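Local coordinates for protein transcriptional regulator, ROK family (Vibrio cholerae O1 biovar eltor, PDB 1Z05) that probably binds DNA as a sugar-responsive transcriptional regulator of the ROK family, related to Mlc of Escherichia coli, and binds zinc, at residues A[112-117]-A[403-408]; A[119-124]-A[134-139]; A[82-87]-A[100-105]; A[44-49]-A[416-421]. All blocks are in the same frame, centred on the assembly; numbering follows the deposited sequence. Where two conformers were deposited one is given.

Overall arrangement
The four contacts fall into two groups. Contacts 1 and 2 both use one sheet of the ROK region, contact 1 through 112-117 alone, with 403-408 laid on it; their centres lie 8 Å apart, and both meet the same sulfate. Contact 3 lies in the amino-terminal part, whose helices and two-stranded wing resemble a winged-helix DNA-binding domain, and contact 4 joins that part to 416-421; their centres are 13 Å apart and they touch through Thr103 and Asp49. Helix 407-418 connects the groups: it starts in contact 1 and its later turns reach contact 4, 23 Å away between centres. All four lie away from the zinc site formed by His269, Cys279, Cys281 and Cys286.

Contact 1: residues A[112-117]-A[403-408]; sequences SMRLGR and KQATMP. With SO4 (sulfate ion), chain C; SO4 (sulfate ion), chain D.
Ser112 OG donates to the backbone carbonyl of Thr406, OG to O 2.6 Å, arriving in the carbonyl plane on a lone pair. The hydroxyl gets there by standing opposite its own backbone N (chi1 -175°), and serine is small enough to let the loop come this close. A water donates to Ser112 OG in turn, so the buried hydroxyl both gives and receives; the same water donates to Met113 O. Beside this bond Thr406 lays its methyl CG2 against the strand, 3.4 Å from Ser112 O. Farther along, the extended chain of Arg114 runs past the loop, its CD 3.6 Å from Ala405 CB. Another water accepts from Arg114 NH1 and donates to Ala405 O at 2.7 Å. Arg114 is held on several sides: NH1 pairs with Asp217, NE donates to Tyr119 OH, and NH2 meets O4 of a sulfate, probably from the crystallisation liquor, in the guanidinium plane at 2.8 Å. Arg117 N grips that same O4 at 2.9 Å, while Arg117 NH2 reaches a second such sulfate. The gathered N-H groups suit an anion, as in the phosphate-binding turn after the first strand of the actin/hexokinase/Hsp70 fold.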
loop_
_atom_site.group_PDB
_atom_site.type_symbol
_atom_site.label_atom_id
_atom_site.label_comp_id
_atom_site.label_asym_id
_atom_site.label_seq_id
_atom_site.Cartn_x
_atom_site.Cartn_y
_atom_site.Cartn_z
ATOM N N SER A 112 7.663 25.639 -4.103
ATOM C CA SER A 112 7.774 24.269 -4.581
ATOM C C SER A 112 9.024 24.230 -5.434
ATOM O O SER A 112 9.215 25.084 -6.302
ATOM C CB SER A 112 6.537 23.855 -5.382
ATOM O OG SER A 112 6.597 22.480 -5.738
ATOM N N MET A 113 9.887 23.258 -5.153
ATOM C CA MET A 113 11.159 23.121 -5.834
ATOM C C MET A 113 11.301 21.754 -6.487
ATOM O O MET A 113 10.751 20.757 -6.011
ATOM C CB MET A 113 12.301 23.328 -4.836
ATOM C CG MET A 113 12.307 24.706 -4.195
ATOM S SD MET A 113 13.492 24.835 -2.839
ATOM C CE MET A 113 15.020 25.018 -3.736
ATOM N N ARG A 114 12.034 21.713 -7.589
ATOM C CA ARG A 114 12.493 20.444 -8.135
ATOM C C ARG A 114 14.010 20.456 -8.241
ATOM O O ARG A 114 14.591 21.376 -8.832
ATOM C CB ARG A 114 11.877 20.154 -9.508
ATOM C CG ARG A 114 12.479 18.889 -10.160
ATOM C CD ARG A 114 11.906 18.586 -11.547
ATOM N NE ARG A 114 12.699 17.541 -12.194
ATOM C CZ ARG A 114 12.540 16.239 -11.973
ATOM N NH1 ARG A 114 11.592 15.811 -11.135
ATOM N NH2 ARG A 114 13.339 15.365 -12.578
ATOM N N LEU A 115 14.643 19.438 -7.662
ATOM C CA LEU A 115 16.048 19.164 -7.923
ATOM C C LEU A 115 16.112 18.158 -9.062
ATOM O O LEU A 115 15.888 16.961 -8.859
ATOM C CB LEU A 115 16.763 18.635 -6.666
ATOM C CG LEU A 115 18.289 18.447 -6.759
ATOM C CD1 LEU A 115 18.992 19.739 -7.185
ATOM C CD2 LEU A 115 18.876 17.939 -5.443
ATOM N N GLY A 116 16.386 18.658 -10.266
ATOM C CA GLY A 116 16.473 17.817 -11.453
ATOM C C GLY A 116 17.919 17.529 -11.803
ATOM O O GLY A 116 18.827 17.928 -11.073
ATOM N N ARG A 117 18.133 16.843 -12.926
ATOM C CA ARG A 117 19.480 16.466 -13.355
ATOM C C ARG A 117 20.236 17.663 -13.919
ATOM O O ARG A 117 20.062 18.036 -15.081
ATOM C CB ARG A 117 19.429 15.320 -14.370
ATOM C CG ARG A 117 18.858 14.025 -13.794
ATOM C CD ARG A 117 18.401 13.081 -14.896
ATOM N NE ARG A 117 18.131 11.728 -14.399
ATOM C CZ ARG A 117 16.987 11.334 -13.847
ATOM N NH1 ARG A 117 15.972 12.185 -13.702
ATOM N NH2 ARG A 117 16.853 10.075 -13.443
ATOM N N LYS A 403 5.510 18.801 -17.864
ATOM C CA LYS A 403 6.491 19.889 -17.834
ATOM C C LYS A 403 6.251 20.859 -16.678
ATOM O O LYS A 403 7.039 21.781 -16.460
ATOM C CB LYS A 403 6.553 20.622 -19.178
ATOM C CG LYS A 403 7.374 19.890 -20.234
ATOM C CD LYS A 403 7.049 20.383 -21.644
ATOM C CE LYS A 403 7.891 19.672 -22.704
ATOM N NZ LYS A 403 7.730 18.185 -22.680
ATOM N N GLN A 404 5.164 20.644 -15.938
ATOM C CA GLN A 404 4.900 21.398 -14.716
ATOM C C GLN A 404 5.643 20.690 -13.592
ATOM O O GLN A 404 5.083 19.865 -12.859
ATOM C CB GLN A 404 3.398 21.513 -14.422
ATOM C CG GLN A 404 2.572 22.157 -15.539
ATOM C CD GLN A 404 2.120 21.150 -16.582
ATOM O OE1 GLN A 404 2.664 20.053 -16.676
ATOM N NE2 GLN A 404 1.120 21.523 -17.376
ATOM N N ALA A 405 6.924 21.019 -13.486
ATOM C CA ALA A 405 7.843 20.293 -12.630
ATOM C C ALA A 405 7.577 20.484 -11.136
ATOM O O ALA A 405 7.995 19.657 -10.326
ATOM C CB ALA A 405 9.276 20.677 -12.971
ATOM N N THR A 406 6.889 21.565 -10.769
ATOM C CA THR A 406 6.665 21.856 -9.348
ATOM C C THR A 406 5.242 21.555 -8.836
ATOM O O THR A 406 4.975 21.715 -7.645
ATOM C CB THR A 406 7.102 23.290 -8.946
ATOM O OG1 THR A 406 6.308 24.263 -9.639
ATOM C CG2 THR A 406 8.589 23.520 -9.247
ATOM N N MET A 407 4.348 21.120 -9.726
ATOM C CA MET A 407 3.016 20.668 -9.313
ATOM C C MET A 407 3.032 19.476 -8.359
ATOM O O MET A 407 2.168 19.403 -7.485
ATOM C CB MET A 407 2.087 20.381 -10.504
ATOM C CG MET A 407 1.461 21.623 -11.129
ATOM S SD MET A 407 0.863 22.892 -9.974
ATOM C CE MET A 407 -0.565 22.109 -9.234
ATOM N N PRO A 408 3.975 18.516 -8.540
ATOM C CA PRO A 408 4.138 17.483 -7.522
ATOM C C PRO A 408 4.367 18.044 -6.116
ATOM O O PRO A 408 3.782 17.545 -5.167
ATOM C CB PRO A 408 5.370 16.698 -8.008
ATOM C CG PRO A 408 5.342 16.856 -9.483
ATOM C CD PRO A 408 4.864 18.275 -9.701
HETATM S S SO4 C . 15.362 15.749 -15.573
HETATM O O1 SO4 C . 14.276 16.634 -15.973
HETATM O O2 SO4 C . 15.010 14.358 -15.813
HETATM O O3 SO4 C . 16.527 16.122 -16.376
HETATM O O4 SO4 C . 15.642 15.915 -14.151
HETATM S S SO4 D . 13.178 9.376 -14.164
HETATM O O1 SO4 D . 11.957 10.032 -13.704
HETATM O O2 SO4 D . 12.830 8.205 -14.958
HETATM O O3 SO4 D . 13.936 10.308 -14.990
HETATM O O4 SO4 D . 13.999 8.983 -13.023
HETATM O O HOH W 1 7.909 19.978 -6.938
HETATM O O HOH W 2 9.219 17.269 -9.834
#

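Contact 2: residues A[119-124]-A[134-139]; sequences YLTIAL and DTKIDI. With SO4 (sulfate ion), chain C.
Leu120 and Ile137 exchange two short backbone hydrogen bonds, Leu120 N to Ile137 O and Ile137 N to Leu120 O, each 2.7 Å. The next hydrogen-bonded pair joins Ile122 N to Thr135 O and Thr135 N to Ile122 O, each 2.9 Å. Thr135 OG1 adds a weak bond to Ile122 O. On the face bearing Tyr119, Thr121 and Ala123, Tyr119 OH donates to O1 of a sulfate at 2.8 Å, with that oxygen at the ring edge. Lys136, extended throughout, crosses the same ring: its CE packs over the face, 3.7 Å from the centroid, and NZ makes a cation-pi contact 11° off the normal. The ring is placed for this by a chi1 of 70°, which sets CG between the backbone N and the carbonyl carbon. A long flexible lysine suits the exposed site, greasy along its stem and charged at its end. Farther along the same face, Ala123 CB meets Asp134 CB. The other face is largely apolar: Ile122 CD1 touches Ile137 CD1 at 3.9 Å and Leu120 CB touches Ile139 CG1 at 3.8 Å, with Phe158 and Arg150 of helix 144-161 packed on this side. The strands form the antiparallel hairpin at one edge of a ribonuclease H-like 3-2-1-4-5 sheet, 131-138 being its outermost strand.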
loop_
_atom_site.group_PDB
_atom_site.type_symbol
_atom_site.label_atom_id
_atom_site.label_comp_id
_atom_site.label_asym_id
_atom_site.label_seq_id
_atom_site.Cartn_x
_atom_site.Cartn_y
_atom_site.Cartn_z
ATOM N N TYR A 119 19.987 20.764 -12.690
ATOM C CA TYR A 119 19.263 22.012 -12.463
ATOM C C TYR A 119 18.412 22.024 -11.193
ATOM O O TYR A 119 18.117 20.980 -10.603
ATOM C CB TYR A 119 18.385 22.357 -13.667
ATOM C CG TYR A 119 17.197 21.437 -13.842
ATOM C CD1 TYR A 119 15.981 21.696 -13.198
ATOM C CD2 TYR A 119 17.289 20.304 -14.656
ATOM C CE1 TYR A 119 14.876 20.839 -13.362
ATOM C CE2 TYR A 119 16.204 19.457 -14.831
ATOM C CZ TYR A 119 15.006 19.729 -14.183
ATOM O OH TYR A 119 13.945 18.881 -14.366
ATOM N N LEU A 120 18.016 23.232 -10.797
ATOM C CA LEU A 120 17.110 23.444 -9.685
ATOM C C LEU A 120 16.012 24.392 -10.131
ATOM O O LEU A 120 16.295 25.476 -10.646
ATOM C CB LEU A 120 17.856 24.030 -8.478
ATOM C CG LEU A 120 16.994 24.542 -7.309
ATOM C CD1 LEU A 120 16.267 23.381 -6.614
ATOM C CD2 LEU A 120 17.824 25.341 -6.305
ATOM N N THR A 121 14.767 23.973 -9.947
ATOM C CA THR A 121 13.615 24.832 -10.222
ATOM C C THR A 121 13.003 25.316 -8.911
ATOM O O THR A 121 12.750 24.522 -8.008
ATOM C CB THR A 121 12.562 24.135 -11.110
ATOM O OG1 THR A 121 13.137 23.863 -12.394
ATOM C CG2 THR A 121 11.330 25.035 -11.306
ATOM N N ILE A 122 12.805 26.624 -8.798
ATOM C CA ILE A 122 12.137 27.185 -7.635
ATOM C C ILE A 122 10.915 27.927 -8.149
ATOM O O ILE A 122 11.029 28.780 -9.028
ATOM C CB ILE A 122 13.058 28.132 -6.796
ATOM C CG1 ILE A 122 14.318 27.382 -6.330
ATOM C CG2 ILE A 122 12.292 28.682 -5.586
ATOM C CD1 ILE A 122 15.413 28.274 -5.718
ATOM N N ALA A 123 9.745 27.569 -7.635
ATOM C CA ALA A 123 8.516 28.235 -8.031
ATOM C C ALA A 123 7.793 28.725 -6.792
ATOM O O ALA A 123 7.788 28.054 -5.760
ATOM C CB ALA A 123 7.622 27.301 -8.835
ATOM N N LEU A 124 7.204 29.905 -6.891
ATOM C CA LEU A 124 6.315 30.410 -5.855
ATOM C C LEU A 124 4.885 30.115 -6.291
ATOM O O LEU A 124 4.492 30.460 -7.412
ATOM C CB LEU A 124 6.535 31.915 -5.649
ATOM C CG LEU A 124 5.617 32.666 -4.674
ATOM C CD1 LEU A 124 5.897 32.282 -3.227
ATOM C CD2 LEU A 124 5.776 34.169 -4.876
ATOM N N ASP A 134 8.251 31.265 -11.465
ATOM C CA ASP A 134 9.147 30.113 -11.483
ATOM C C ASP A 134 10.449 30.391 -12.213
ATOM O O ASP A 134 10.478 31.100 -13.224
ATOM C CB ASP A 134 8.457 28.856 -12.025
ATOM C CG ASP A 134 8.108 28.962 -13.484
ATOM O OD1 ASP A 134 7.786 30.077 -13.957
ATOM O OD2 ASP A 134 8.148 27.913 -14.163
ATOM N N THR A 135 11.529 29.847 -11.666
ATOM C CA THR A 135 12.849 30.032 -12.230
ATOM C C THR A 135 13.566 28.700 -12.249
ATOM O O THR A 135 13.449 27.905 -11.310
ATOM C CB THR A 135 13.684 31.052 -11.423
ATOM O OG1 THR A 135 13.697 30.676 -10.036
ATOM C CG2 THR A 135 13.094 32.449 -11.562
ATOM N N LYS A 136 14.302 28.470 -13.330
ATOM C CA LYS A 136 15.130 27.294 -13.475
ATOM C C LYS A 136 16.587 27.744 -13.451
ATOM O O LYS A 136 16.987 28.638 -14.201
ATOM C CB LYS A 136 14.791 26.574 -14.780
ATOM C CG LYS A 136 15.457 25.214 -14.957
ATOM C CD LYS A 136 15.012 24.574 -16.257
ATOM C CE LYS A 136 15.748 23.268 -16.517
ATOM N NZ LYS A 136 15.452 22.704 -17.865
ATOM N N ILE A 137 17.362 27.115 -12.574
ATOM C CA ILE A 137 18.756 27.480 -12.322
ATOM C C ILE A 137 19.627 26.276 -12.646
ATOM O O ILE A 137 19.438 25.199 -12.074
ATOM C CB ILE A 137 18.955 27.869 -10.825
ATOM C CG1 ILE A 137 18.014 29.017 -10.429
ATOM C CG2 ILE A 137 20.411 28.249 -10.537
ATOM C CD1 ILE A 137 17.284 28.798 -9.092
ATOM N N ASP A 138 20.580 26.455 -13.558
ATOM C CA ASP A 138 21.529 25.393 -13.876
ATOM C C ASP A 138 22.523 25.169 -12.738
ATOM O O ASP A 138 23.054 26.124 -12.165
ATOM C CB ASP A 138 22.244 25.670 -15.201
ATOM C CG ASP A 138 21.388 25.305 -16.417
ATOM O OD1 ASP A 138 20.478 24.447 -16.292
ATOM O OD2 ASP A 138 21.631 25.874 -17.504
ATOM N N ILE A 139 22.750 23.896 -12.424
ATOM C CA ILE A 139 23.522 23.470 -11.262
ATOM C C ILE A 139 24.623 22.546 -11.764
ATOM O O ILE A 139 24.335 21.497 -12.334
ATOM C CB ILE A 139 22.605 22.702 -10.242
ATOM C CG1 ILE A 139 21.443 23.583 -9.747
ATOM C CG2 ILE A 139 23.400 22.139 -9.064
ATOM C CD1 ILE A 139 21.856 24.936 -9.170
HETATM S S SO4 C . 15.362 15.749 -15.573
HETATM O O1 SO4 C . 14.276 16.634 -15.973
HETATM O O2 SO4 C . 15.010 14.358 -15.813
HETATM O O3 SO4 C . 16.527 16.122 -16.376
HETATM O O4 SO4 C . 15.642 15.915 -14.151
#

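Contact 3: residues A[82-87]-A[100-105]; sequences LIHETT and GLQTNN
Leu101 and Ile83 meet through their branch ends, Ile83 CD1 3.8 Å from Leu101 CD2. Ile83 sends CG1 into the position between its backbone N and carbonyl carbon (chi1 67°), with CD1 extended beyond it, whereas Leu101 has CG opposite its carbonyl carbon. Glu85 lies alongside Leu101 and points the same way; its CB is 3.7 Å from Leu101 CD2, and its extended chain carries the carboxylate on to a salt bridge with Arg56. Aliphatic stem and charged end thus serve two purposes. Together strands 83-86 and 99-103 form a two-stranded antiparallel sheet consistent with the wing of a winged-helix domain, with Ile83 facing Leu77 and Ile78 of helix 67-79 and Tyr45 and Ile48 of helix 35-51. His84 and Gln102 are the hydrogen-bonded pair, His84 N to Gln102 O 2.8 Å and Gln102 N to His84 O 2.9 Å. Beyond them Asn104 N reaches Leu82 O, also at 2.9 Å, from above the carbonyl plane. Asn104 turns CG away from its backbone N (chi1 -172°), and its side chain crosses the His84 ring at about a right angle, Asn104 CB 3.6 Å from His84 CD2. That ring was modelled in two conformers, and the crossing is described for one of them.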
loop_
_atom_site.group_PDB
_atom_site.type_symbol
_atom_site.label_atom_id
_atom_site.label_comp_id
_atom_site.label_asym_id
_atom_site.label_seq_id
_atom_site.Cartn_x
_atom_site.Cartn_y
_atom_site.Cartn_z
ATOM N N LEU A 82 -6.896 31.305 8.031
ATOM C CA LEU A 82 -6.875 30.235 7.028
ATOM C C LEU A 82 -8.251 30.048 6.396
ATOM O O LEU A 82 -8.371 29.584 5.260
ATOM C CB LEU A 82 -6.390 28.928 7.661
ATOM C CG LEU A 82 -4.875 28.927 7.867
ATOM C CD1 LEU A 82 -4.442 27.882 8.890
ATOM C CD2 LEU A 82 -4.160 28.738 6.516
ATOM N N ILE A 83 -9.284 30.403 7.154
ATOM C CA ILE A 83 -10.660 30.373 6.666
ATOM C C ILE A 83 -11.335 31.673 7.038
ATOM O O ILE A 83 -10.834 32.413 7.893
ATOM C CB ILE A 83 -11.487 29.149 7.184
ATOM C CG1 ILE A 83 -11.740 29.225 8.706
ATOM C CG2 ILE A 83 -10.823 27.831 6.736
ATOM C CD1 ILE A 83 -12.552 28.052 9.269
ATOM N N HIS A 84 -12.458 31.956 6.391
ATOM C CA HIS A 84 -13.207 33.161 6.697
ATOM C C HIS A 84 -14.690 32.962 6.449
ATOM O O HIS A 84 -15.091 32.067 5.706
ATOM C CB HIS A 84 -12.673 34.356 5.902
ATOM C CG HIS A 84 -13.000 34.313 4.442
ATOM N ND1 HIS A 84 -14.014 35.063 3.888
ATOM C CD2 HIS A 84 -12.444 33.619 3.422
ATOM C CE1 HIS A 84 -14.070 34.834 2.588
ATOM N NE2 HIS A 84 -13.123 33.967 2.278
ATOM N N GLU A 85 -15.484 33.811 7.090
ATOM C CA GLU A 85 -16.937 33.843 6.928
ATOM C C GLU A 85 -17.398 35.302 7.018
ATOM O O GLU A 85 -16.638 36.170 7.453
ATOM C CB GLU A 85 -17.614 33.031 8.037
ATOM C CG GLU A 85 -17.280 33.530 9.446
ATOM C CD GLU A 85 -18.020 32.792 10.556
ATOM O OE1 GLU A 85 -19.061 32.154 10.276
ATOM O OE2 GLU A 85 -17.551 32.860 11.716
ATOM N N THR A 86 -18.626 35.575 6.586
ATOM C CA THR A 86 -19.300 36.813 6.976
ATOM C C THR A 86 -20.296 36.403 8.066
ATOM O O THR A 86 -21.270 35.686 7.793
ATOM C CB THR A 86 -20.033 37.517 5.805
ATOM O OG1 THR A 86 -19.115 37.784 4.740
ATOM C CG2 THR A 86 -20.661 38.857 6.262
ATOM N N THR A 87 -20.010 36.823 9.299
ATOM C CA THR A 87 -20.849 36.507 10.450
ATOM C C THR A 87 -22.162 37.284 10.381
ATOM O O THR A 87 -22.288 38.255 9.624
ATOM C CB THR A 87 -20.150 36.831 11.792
ATOM O OG1 THR A 87 -20.037 38.249 11.951
ATOM C CG2 THR A 87 -18.759 36.190 11.869
ATOM N N GLY A 100 -21.293 31.506 4.678
ATOM C CA GLY A 100 -20.654 30.394 5.367
ATOM C C GLY A 100 -19.154 30.386 5.173
ATOM O O GLY A 100 -18.610 31.191 4.415
ATOM N N LEU A 101 -18.491 29.459 5.854
ATOM C CA LEU A 101 -17.032 29.400 5.871
ATOM C C LEU A 101 -16.434 28.992 4.529
ATOM O O LEU A 101 -16.928 28.071 3.869
ATOM C CB LEU A 101 -16.549 28.454 6.979
ATOM C CG LEU A 101 -16.850 28.916 8.410
ATOM C CD1 LEU A 101 -16.966 27.720 9.343
ATOM C CD2 LEU A 101 -15.807 29.896 8.908
ATOM N N GLN A 102 -15.382 29.709 4.130
ATOM C CA GLN A 102 -14.617 29.411 2.921
ATOM C C GLN A 102 -13.129 29.504 3.235
ATOM O O GLN A 102 -12.722 30.196 4.172
ATOM C CB GLN A 102 -14.919 30.407 1.800
ATOM C CG GLN A 102 -16.382 30.513 1.395
ATOM C CD GLN A 102 -16.582 31.542 0.288
ATOM O OE1 GLN A 102 -16.915 32.692 0.552
ATOM N NE2 GLN A 102 -16.354 31.133 -0.948
ATOM N N THR A 103 -12.311 28.822 2.445
ATOM C CA THR A 103 -10.872 28.947 2.617
ATOM C C THR A 103 -10.449 30.357 2.197
ATOM O O THR A 103 -10.998 30.937 1.247
ATOM C CB THR A 103 -10.090 27.893 1.812
ATOM O OG1 THR A 103 -10.535 27.907 0.458
ATOM C CG2 THR A 103 -10.330 26.520 2.391
ATOM N N ASN A 104 -9.485 30.899 2.933
ATOM C CA ASN A 104 -8.968 32.232 2.714
ATOM C C ASN A 104 -7.552 32.130 2.144
ATOM O O ASN A 104 -6.579 32.442 2.829
ATOM C CB ASN A 104 -8.980 33.004 4.040
ATOM C CG ASN A 104 -8.632 34.474 3.875
ATOM O OD1 ASN A 104 -8.750 35.047 2.786
ATOM N ND2 ASN A 104 -8.214 35.096 4.967
ATOM N N ASN A 105 -7.452 31.677 0.894
ATOM C CA ASN A 105 -6.161 31.400 0.246
ATOM C C ASN A 105 -5.342 32.623 -0.130
ATOM O O ASN A 105 -4.116 32.548 -0.201
ATOM C CB ASN A 105 -6.354 30.532 -1.010
ATOM C CG ASN A 105 -6.556 29.051 -0.687
ATOM O OD1 ASN A 105 -6.399 28.621 0.452
ATOM N ND2 ASN A 105 -6.900 28.271 -1.701
HETATM O O HOH W 3 -6.398 28.664 3.627
HETATM O O HOH W 4 -12.868 32.680 -0.615
#

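Contact 4: residues A[44-49]-A[416-421]; sequences VYKLID and ALYDGL
Tyr418 OH donates to Asp49 OD2 at 2.6 Å, a short bond that joins the two helices through their side chains. The carboxylate oxygen is met on its anti side, 20° out of the carboxylate plane, and that plane stands 63° from the ring, whose edge faces the oxygen. OD2 also receives a salt bridge from Lys414, while OD1 accepts from Thr103, so both oxygens of Asp49 are held; the lysine charge would probably help to keep the group ionised.

The second kind of contact is CH-pi. Lys46, fully extended, runs across one face of the Tyr418 ring with CG 3.6 Å from the centroid and only 3° off the normal, while CB reaches Tyr418 CD1 at 3.7 Å. Lysine suits this place because its four methylenes can cover an aromatic ring while the ammonium extends past it. Here helix 35-51, the first modelled helix of what is probably a winged-helix region, packs on helix 407-418 near the end of the chain, and so the contact joins the probable DNA-binding part to the ROK domain.

Apolar packing makes up the remainder. Tyr45, with CG opposite its backbone N, brings CE2 to Leu417 CB at 3.9 Å. Its CD2 meets Tyr418 CD1 at 4.1 Å, the two side chains crossing at about a right angle with edge against edge. Leu423 of helix 421-428 touches both Tyr45 and Leu417.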
loop_
_atom_site.group_PDB
_atom_site.type_symbol
_atom_site.label_atom_id
_atom_site.label_comp_id
_atom_site.label_asym_id
_atom_site.label_seq_id
_atom_site.Cartn_x
_atom_site.Cartn_y
_atom_site.Cartn_z
ATOM N N VAL A 44 -11.942 19.075 8.703
ATOM C CA VAL A 44 -12.814 20.252 8.619
ATOM C C VAL A 44 -12.363 21.208 7.510
ATOM O O VAL A 44 -13.180 21.688 6.727
ATOM C CB VAL A 44 -12.914 20.983 9.978
ATOM C CG1 VAL A 44 -13.559 22.373 9.821
ATOM C CG2 VAL A 44 -13.716 20.144 10.960
ATOM N N TYR A 45 -11.062 21.464 7.443
ATOM C CA TYR A 45 -10.506 22.347 6.414
ATOM C C TYR A 45 -10.752 21.825 4.990
ATOM O O TYR A 45 -11.068 22.607 4.070
ATOM C CB TYR A 45 -9.012 22.541 6.666
ATOM C CG TYR A 45 -8.355 23.445 5.669
ATOM C CD1 TYR A 45 -8.330 24.832 5.871
ATOM C CD2 TYR A 45 -7.760 22.928 4.514
ATOM C CE1 TYR A 45 -7.717 25.682 4.944
ATOM C CE2 TYR A 45 -7.153 23.776 3.577
ATOM C CZ TYR A 45 -7.139 25.146 3.801
ATOM O OH TYR A 45 -6.525 25.986 2.899
ATOM N N LYS A 46 -10.595 20.514 4.806
ATOM C CA LYS A 46 -10.883 19.876 3.507
ATOM C C LYS A 46 -12.353 20.037 3.100
ATOM O O LYS A 46 -12.652 20.319 1.933
ATOM C CB LYS A 46 -10.473 18.398 3.511
ATOM C CG LYS A 46 -10.621 17.715 2.151
ATOM C CD LYS A 46 -10.306 16.229 2.230
ATOM C CE LYS A 46 -10.486 15.547 0.885
ATOM N NZ LYS A 46 -10.004 14.138 0.976
ATOM N N LEU A 47 -13.266 19.863 4.056
ATOM C CA LEU A 47 -14.689 20.104 3.791
ATOM C C LEU A 47 -14.960 21.546 3.343
ATOM O O LEU A 47 -15.664 21.777 2.356
ATOM C CB LEU A 47 -15.540 19.753 5.017
ATOM C CG LEU A 47 -15.838 18.267 5.235
ATOM C CD1 LEU A 47 -16.512 18.049 6.589
ATOM C CD2 LEU A 47 -16.692 17.689 4.106
ATOM N N ILE A 48 -14.383 22.505 4.064
ATOM C CA ILE A 48 -14.519 23.926 3.730
ATOM C C ILE A 48 -13.918 24.250 2.352
ATOM O O ILE A 48 -14.521 24.981 1.549
ATOM C CB ILE A 48 -13.878 24.816 4.824
ATOM C CG1 ILE A 48 -14.605 24.620 6.151
ATOM C CG2 ILE A 48 -13.939 26.285 4.438
ATOM C CD1 ILE A 48 -13.867 25.159 7.350
ATOM N N ASP A 49 -12.744 23.688 2.076
ATOM C CA ASP A 49 -12.055 23.918 0.809
ATOM C C ASP A 49 -12.887 23.406 -0.372
ATOM O O ASP A 49 -13.025 24.087 -1.397
ATOM C CB ASP A 49 -10.670 23.257 0.835
ATOM C CG ASP A 49 -9.756 23.747 -0.278
ATOM O OD1 ASP A 49 -9.886 24.913 -0.709
ATOM O OD2 ASP A 49 -8.896 22.960 -0.718
ATOM N N ALA A 416 -0.807 18.036 2.940
ATOM C CA ALA A 416 -0.405 18.401 4.318
ATOM C C ALA A 416 -1.412 19.337 4.995
ATOM O O ALA A 416 -1.536 19.320 6.214
ATOM C CB ALA A 416 0.988 19.032 4.350
ATOM N N LEU A 417 -2.109 20.153 4.203
ATOM C CA LEU A 417 -3.244 20.953 4.706
ATOM C C LEU A 417 -4.413 20.029 5.101
ATOM O O LEU A 417 -4.952 20.133 6.200
ATOM C CB LEU A 417 -3.703 21.980 3.659
ATOM C CG LEU A 417 -2.739 23.141 3.352
ATOM C CD1 LEU A 417 -3.150 23.894 2.111
ATOM C CD2 LEU A 417 -2.611 24.120 4.524
ATOM N N TYR A 418 -4.774 19.123 4.201
ATOM C CA TYR A 418 -5.842 18.149 4.441
ATOM C C TYR A 418 -5.533 17.157 5.578
ATOM O O TYR A 418 -6.444 16.695 6.268
ATOM C CB TYR A 418 -6.146 17.386 3.161
ATOM C CG TYR A 418 -6.809 18.201 2.068
ATOM C CD1 TYR A 418 -7.196 19.536 2.274
ATOM C CD2 TYR A 418 -7.075 17.622 0.832
ATOM C CE1 TYR A 418 -7.815 20.270 1.260
ATOM C CE2 TYR A 418 -7.699 18.342 -0.181
ATOM C CZ TYR A 418 -8.060 19.657 0.036
ATOM O OH TYR A 418 -8.676 20.339 -0.985
ATOM N N ASP A 419 -4.260 16.815 5.757
ATOM C CA ASP A 419 -3.861 15.966 6.874
ATOM C C ASP A 419 -3.841 16.778 8.170
ATOM O O ASP A 419 -3.801 16.204 9.256
ATOM C CB ASP A 419 -2.496 15.310 6.621
ATOM C CG ASP A 419 -2.534 14.256 5.513
ATOM O OD1 ASP A 419 -3.638 13.857 5.077
ATOM O OD2 ASP A 419 -1.444 13.825 5.075
ATOM N N GLY A 420 -3.873 18.107 8.041
ATOM C CA GLY A 420 -3.911 19.019 9.186
ATOM C C GLY A 420 -2.535 19.406 9.700
ATOM O O GLY A 420 -2.410 20.336 10.509
ATOM N N LEU A 421 -1.502 18.699 9.238
ATOM C CA LEU A 421 -0.124 18.966 9.663
ATOM C C LEU A 421 0.281 20.431 9.441
ATOM O O LEU A 421 0.778 21.096 10.354
ATOM C CB LEU A 421 0.859 18.024 8.946
ATOM C CG LEU A 421 2.303 17.921 9.474
ATOM C CD1 LEU A 421 2.877 16.526 9.239
ATOM C CD2 LEU A 421 3.229 18.978 8.871
#